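PDB 4EEI: adenylosuccinate lyase from Francisella tularensis subsp. tularensis SCHU S4, which probably cleaves adenylosuccinate to AMP and fumarate, and likewise SAICAR to AICAR and fumarate, in de novo purine biosynthesis. Local coordinates for residues I47-I61 and A71-T84. Sequence-based numbering, arbitrary orientation. Where two conformers were deposited one is given.
Sequences IRARAQIRPERVDEI and AFCTSIAEQFTAET
Gln-79 stacks its amide, offset toward the rim, on one face of the Arg-54 guanidinium, the two planes 15° apart. The contact belongs to the helical N-terminal part of this fumarate lyase superfamily enzyme. Helix 68-77 and the type I turn from Ala-77 to Phe-80 pack on helices 43-50 and 55-65 and their linker. The Gln-79 amide clamps the backbone of Gln-52: OE1 accepts from Gln-52 N (2.8 Å), and NE2 donates to Gln-52 O (3.0 Å). NE2 also donates to Ser-75 O, so three bonds fix the amide's rotation. One water joins Gln-52 O, Arg-54 N and Ser-75 OG.

Phe-80 lies against Ile-47, Arg-50 and Ala-51. Ile-47 CG1 sits over one ring face and Ala-51 CB meets the ring edge. Phe-80 CE2 lies over one face of the Arg-50 guanidinium, the two planes 55° apart; Arg-50 NH1 pairs with Glu-46.

At the other end, Ile-61 CG2 and Val-58 CG1 close on Ala-71 CB, near the AMP-binding residue Asp-68. Ile-61 CG1 also covers one face of the Arg-57 guanidinium. A bend at chi2 (61°) turns Arg-57 side-on to Glu-78, with the two flat groups nearly coplanar. Arg-57 NE donates to Glu-78 OE2 (2.7 Å) and Arg-57 NH2 to Glu-78 OE1 (3.0 Å), each on a syn lone pair.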
loop_
_atom_site.group_PDB
_atom_site.type_symbol
_atom_site.label_atom_id
_atom_site.label_comp_id
_atom_site.label_asym_id
_atom_site.label_seq_id
_atom_site.Cartn_x
_atom_site.Cartn_y
_atom_site.Cartn_z
ATOM N N ILE B 47 42.093 20.559 -2.437
ATOM C CA ILE B 47 41.064 20.100 -3.359
ATOM C C ILE B 47 39.758 20.861 -3.129
ATOM O O ILE B 47 39.072 21.248 -4.082
ATOM C CB ILE B 47 40.858 18.576 -3.234
ATOM C CG1 ILE B 47 42.143 17.838 -3.628
ATOM C CG2 ILE B 47 39.677 18.109 -4.080
ATOM C CD1 ILE B 47 42.065 16.316 -3.473
ATOM N N ARG B 48 39.429 21.088 -1.860
ATOM C CA ARG B 48 38.230 21.837 -1.489
ATOM C C ARG B 48 38.193 23.213 -2.153
ATOM O O ARG B 48 37.142 23.662 -2.603
ATOM C CB ARG B 48 38.151 21.977 0.039
ATOM C CG ARG B 48 36.914 22.702 0.561
ATOM C CD ARG B 48 36.809 22.618 2.091
ATOM N NE ARG B 48 36.616 21.251 2.581
ATOM C CZ ARG B 48 37.502 20.575 3.314
ATOM N NH1 ARG B 48 38.655 21.130 3.662
ATOM N NH2 ARG B 48 37.230 19.338 3.716
ATOM N N ALA B 49 39.346 23.865 -2.240
ATOM C CA ALA B 49 39.413 25.237 -2.754
ATOM C C ALA B 49 39.323 25.352 -4.277
ATOM O O ALA B 49 39.050 26.429 -4.806
ATOM C CB ALA B 49 40.689 25.922 -2.254
ATOM N N ARG B 50 39.558 24.250 -4.983
ATOM C CA ARG B 50 39.731 24.312 -6.432
ATOM C C ARG B 50 38.740 23.463 -7.224
ATOM O O ARG B 50 38.381 23.806 -8.351
ATOM C CB ARG B 50 41.152 23.889 -6.781
ATOM C CG ARG B 50 42.210 24.572 -5.940
ATOM C CD ARG B 50 43.258 25.208 -6.825
ATOM N NE ARG B 50 43.658 24.298 -7.895
ATOM C CZ ARG B 50 44.628 23.398 -7.784
ATOM N NH1 ARG B 50 45.306 23.290 -6.650
ATOM N NH2 ARG B 50 44.923 22.605 -8.806
ATOM N N ALA B 51 38.306 22.351 -6.641
ATOM C CA ALA B 51 37.499 21.380 -7.373
ATOM C C ALA B 51 36.190 21.978 -7.870
ATOM O O ALA B 51 35.487 22.672 -7.129
ATOM C CB ALA B 51 37.228 20.142 -6.518
ATOM N N GLN B 52 35.874 21.705 -9.131
ATOM C CA GLN B 52 34.618 22.155 -9.711
ATOM C C GLN B 52 33.655 20.986 -9.868
ATOM O O GLN B 52 34.071 19.859 -10.144
ATOM C CB GLN B 52 34.867 22.805 -11.074
ATOM C CG GLN B 52 35.803 24.010 -11.035
ATOM C CD GLN B 52 35.175 25.204 -10.353
ATOM O OE1 GLN B 52 34.073 25.624 -10.707
ATOM N NE2 GLN B 52 35.868 25.754 -9.364
ATOM N N ILE B 53 32.369 21.255 -9.690
ATOM C CA ILE B 53 31.338 20.241 -9.898
ATOM C C ILE B 53 30.842 20.361 -11.336
ATOM O O ILE B 53 30.363 21.421 -11.739
ATOM C CB ILE B 53 30.166 20.433 -8.923
ATOM C CG1 ILE B 53 30.677 20.438 -7.486
ATOM C CG2 ILE B 53 29.115 19.335 -9.111
ATOM C CD1 ILE B 53 31.304 19.110 -7.056
ATOM N N ARG B 54 30.972 19.283 -12.109
ATOM C CA ARG B 54 30.689 19.330 -13.545
ATOM C C ARG B 54 29.779 18.189 -13.981
ATOM O O ARG B 54 30.247 17.193 -14.540
ATOM C CB ARG B 54 31.997 19.270 -14.329
ATOM C CG ARG B 54 32.946 20.425 -14.043
ATOM C CD ARG B 54 34.333 20.141 -14.594
ATOM N NE ARG B 54 35.223 21.299 -14.502
ATOM C CZ ARG B 54 36.522 21.267 -14.782
ATOM N NH1 ARG B 54 37.091 20.133 -15.170
ATOM N NH2 ARG B 54 37.256 22.370 -14.674
ATOM N N PRO B 55 28.469 18.337 -13.736
ATOM C CA PRO B 55 27.533 17.227 -13.940
ATOM C C PRO B 55 27.588 16.700 -15.371
ATOM O O PRO B 55 27.468 15.498 -15.603
ATOM C CB PRO B 55 26.172 17.857 -13.634
ATOM C CG PRO B 55 26.488 19.007 -12.715
ATOM C CD PRO B 55 27.799 19.545 -13.225
ATOM N N GLU B 56 27.788 17.627 -16.299
ATOM C CA GLU B 56 27.918 17.340 -17.718
ATOM C C GLU B 56 29.055 16.361 -18.007
ATOM O O GLU B 56 28.892 15.394 -18.751
ATOM C CB GLU B 56 28.144 18.658 -18.479
ATOM C CG GLU B 56 29.342 19.517 -17.987
ATOM C CD GLU B 56 29.000 20.444 -16.825
ATOM O OE1 GLU B 56 27.846 20.423 -16.364
ATOM O OE2 GLU B 56 29.883 21.208 -16.385
ATOM N N ARG B 57 30.209 16.627 -17.404
ATOM C CA ARG B 57 31.411 15.830 -17.579
ATOM C C ARG B 57 31.241 14.449 -16.938
ATOM O O ARG B 57 31.696 13.438 -17.480
ATOM C CB ARG B 57 32.606 16.571 -16.977
ATOM C CG ARG B 57 33.896 15.798 -17.003
ATOM C CD ARG B 57 34.309 15.463 -18.417
ATOM N NE ARG B 57 35.572 14.741 -18.433
ATOM C CZ ARG B 57 35.955 13.922 -19.405
ATOM N NH1 ARG B 57 35.170 13.718 -20.453
ATOM N NH2 ARG B 57 37.126 13.300 -19.323
ATOM N N VAL B 58 30.570 14.411 -15.789
ATOM C CA VAL B 58 30.277 13.154 -15.114
ATOM C C VAL B 58 29.460 12.249 -16.037
ATOM O O VAL B 58 29.731 11.048 -16.150
ATOM C CB VAL B 58 29.520 13.379 -13.783
ATOM C CG1 VAL B 58 29.141 12.044 -13.145
ATOM C CG2 VAL B 58 30.368 14.204 -12.816
ATOM N N ASP B 59 28.474 12.837 -16.708
ATOM C CA ASP B 59 27.630 12.097 -17.640
ATOM C C ASP B 59 28.401 11.460 -18.795
ATOM O O ASP B 59 28.197 10.283 -19.097
ATOM C CB ASP B 59 26.509 12.985 -18.180
ATOM C CG ASP B 59 25.488 13.331 -17.118
ATOM O OD1 ASP B 59 25.508 12.682 -16.051
ATOM O OD2 ASP B 59 24.667 14.244 -17.352
ATOM N N GLU B 60 29.285 12.218 -19.439
ATOM C CA GLU B 60 30.045 11.645 -20.550
ATOM C C GLU B 60 30.992 10.537 -20.089
ATOM O O GLU B 60 31.154 9.531 -20.779
ATOM C CB GLU B 60 30.773 12.711 -21.384
ATOM C CG GLU B 60 31.358 13.888 -20.618
ATOM C CD GLU B 60 31.984 14.934 -21.548
ATOM O OE1 GLU B 60 33.194 15.215 -21.401
ATOM O OE2 GLU B 60 31.267 15.477 -22.420
ATOM N N ILE B 61 31.594 10.713 -18.916
ATOM C CA ILE B 61 32.459 9.691 -18.340
ATOM C C ILE B 61 31.646 8.448 -17.965
ATOM O O ILE B 61 32.102 7.312 -18.148
ATOM C CB ILE B 61 33.225 10.226 -17.103
ATOM C CG1 ILE B 61 34.139 11.384 -17.506
ATOM C CG2 ILE B 61 34.054 9.129 -16.465
ATOM C CD1 ILE B 61 34.799 12.096 -16.342
ATOM N N ALA B 71 32.739 7.639 -12.291
ATOM C CA ALA B 71 32.626 8.812 -13.157
ATOM C C ALA B 71 32.821 10.115 -12.382
ATOM O O ALA B 71 33.560 10.998 -12.816
ATOM C CB ALA B 71 31.293 8.817 -13.875
ATOM N N PHE B 72 32.142 10.232 -11.243
ATOM C CA PHE B 72 32.291 11.397 -10.376
ATOM C C PHE B 72 33.729 11.576 -9.879
ATOM O O PHE B 72 34.288 12.672 -9.960
ATOM C CB PHE B 72 31.337 11.299 -9.182
ATOM C CG PHE B 72 31.715 12.191 -8.028
ATOM C CD1 PHE B 72 31.459 13.552 -8.078
ATOM C CD2 PHE B 72 32.326 11.665 -6.893
ATOM C CE1 PHE B 72 31.804 14.377 -7.023
ATOM C CE2 PHE B 72 32.671 12.484 -5.829
ATOM C CZ PHE B 72 32.408 13.842 -5.896
ATOM N N CYS B 73 34.321 10.506 -9.355
ATOM C CA CYS B 73 35.703 10.577 -8.872
ATOM C C CYS B 73 36.665 10.990 -9.979
ATOM O O CYS B 73 37.549 11.834 -9.779
ATOM C CB CYS B 73 36.134 9.238 -8.276
ATOM S SG CYS B 73 35.272 8.819 -6.750
ATOM N N THR B 74 36.491 10.389 -11.150
ATOM C CA THR B 74 37.319 10.730 -12.302
ATOM C C THR B 74 37.137 12.199 -12.674
ATOM O O THR B 74 38.098 12.868 -13.058
ATOM C CB THR B 74 37.017 9.816 -13.508
ATOM O OG1 THR B 74 37.295 8.455 -13.155
ATOM C CG2 THR B 74 37.864 10.193 -14.710
ATOM N N SER B 75 35.918 12.719 -12.543
ATOM C CA SER B 75 35.687 14.126 -12.891
ATOM C C SER B 75 36.444 15.063 -11.945
ATOM O O SER B 75 36.880 16.139 -12.348
ATOM C CB SER B 75 34.190 14.470 -12.909
ATOM O OG SER B 75 33.679 14.653 -11.601
ATOM N N ILE B 76 36.603 14.645 -10.691
ATOM C CA ILE B 76 37.371 15.422 -9.714
ATOM C C ILE B 76 38.882 15.256 -9.919
ATOM O O ILE B 76 39.619 16.238 -10.070
ATOM C CB ILE B 76 37.023 15.008 -8.266
ATOM C CG1 ILE B 76 35.536 15.242 -7.960
ATOM C CG2 ILE B 76 37.919 15.739 -7.277
ATOM C CD1 ILE B 76 35.041 16.648 -8.280
ATOM N N ALA B 77 39.334 14.005 -9.915
ATOM C CA ALA B 77 40.752 13.681 -10.051
ATOM C C ALA B 77 41.419 14.307 -11.276
ATOM O O ALA B 77 42.594 14.701 -11.224
ATOM C CB ALA B 77 40.947 12.167 -10.061
ATOM N N GLU B 78 40.683 14.404 -12.378
ATOM C CA GLU B 78 41.278 14.912 -13.615
ATOM C C GLU B 78 41.540 16.422 -13.558
ATOM O O GLU B 78 42.146 16.990 -14.470
ATOM C CB GLU B 78 40.430 14.533 -14.839
ATOM C CG GLU B 78 39.130 15.306 -14.989
ATOM C CD GLU B 78 38.320 14.858 -16.200
ATOM O OE1 GLU B 78 38.701 13.859 -16.848
ATOM O OE2 GLU B 78 37.299 15.507 -16.501
ATOM N N GLN B 79 41.095 17.066 -12.480
ATOM C CA GLN B 79 41.346 18.494 -12.296
ATOM C C GLN B 79 42.649 18.734 -11.534
ATOM O O GLN B 79 43.061 19.874 -11.343
ATOM C CB GLN B 79 40.181 19.152 -11.553
ATOM C CG GLN B 79 38.839 19.044 -12.271
ATOM C CD GLN B 79 37.699 19.657 -11.482
ATOM O OE1 GLN B 79 37.788 20.796 -11.027
ATOM N NE2 GLN B 79 36.623 18.899 -11.309
ATOM N N PHE B 80 43.301 17.657 -11.108
ATOM C CA PHE B 80 44.493 17.774 -10.263
ATOM C C PHE B 80 45.660 16.919 -10.743
ATOM O O PHE B 80 45.479 16.015 -11.562
ATOM C CB PHE B 80 44.144 17.397 -8.822
ATOM C CG PHE B 80 43.081 18.265 -8.221
ATOM C CD1 PHE B 80 41.744 17.915 -8.320
ATOM C CD2 PHE B 80 43.421 19.448 -7.582
ATOM C CE1 PHE B 80 40.764 18.724 -7.782
ATOM C CE2 PHE B 80 42.449 20.264 -7.038
ATOM C CZ PHE B 80 41.114 19.902 -7.139
ATOM N N THR B 81 46.855 17.205 -10.225
ATOM C CA THR B 81 48.023 16.366 -10.479
ATOM C C THR B 81 47.758 14.953 -9.968
ATOM O O THR B 81 46.930 14.753 -9.074
ATOM C CB THR B 81 49.298 16.919 -9.798
ATOM O OG1 THR B 81 49.099 16.997 -8.379
ATOM C CG2 THR B 81 49.642 18.299 -10.330
ATOM N N ALA B 82 48.456 13.975 -10.537
ATOM C CA ALA B 82 48.316 12.590 -10.099
ATOM C C ALA B 82 48.646 12.474 -8.614
ATOM O O ALA B 82 48.029 11.687 -7.886
ATOM C CB ALA B 82 49.210 11.685 -10.918
ATOM N N GLU B 83 49.615 13.273 -8.172
ATOM C CA GLU B 83 50.023 13.306 -6.767
ATOM C C GLU B 83 48.903 13.792 -5.840
ATOM O O GLU B 83 48.551 13.119 -4.867
ATOM C CB GLU B 83 51.256 14.197 -6.595
ATOM C CG GLU B 83 51.817 14.224 -5.180
ATOM C CD GLU B 83 52.690 13.017 -4.866
ATOM O OE1 GLU B 83 53.389 12.531 -5.782
ATOM O OE2 GLU B 83 52.678 12.558 -3.701
ATOM N N THR B 84 48.355 14.965 -6.137
ATOM C CA THR B 84 47.310 15.561 -5.308
ATOM C C THR B 84 46.067 14.678 -5.200
ATOM O O THR B 84 45.451 14.581 -4.137
ATOM C CB THR B 84 46.908 16.946 -5.845
ATOM O OG1 THR B 84 48.023 17.836 -5.727
ATOM C CG2 THR B 84 45.735 17.514 -5.064
HETATM O O HOH W 1 32.796 17.276 -11.229
HETATM O O HOH W 2 36.386 17.307 -14.707
#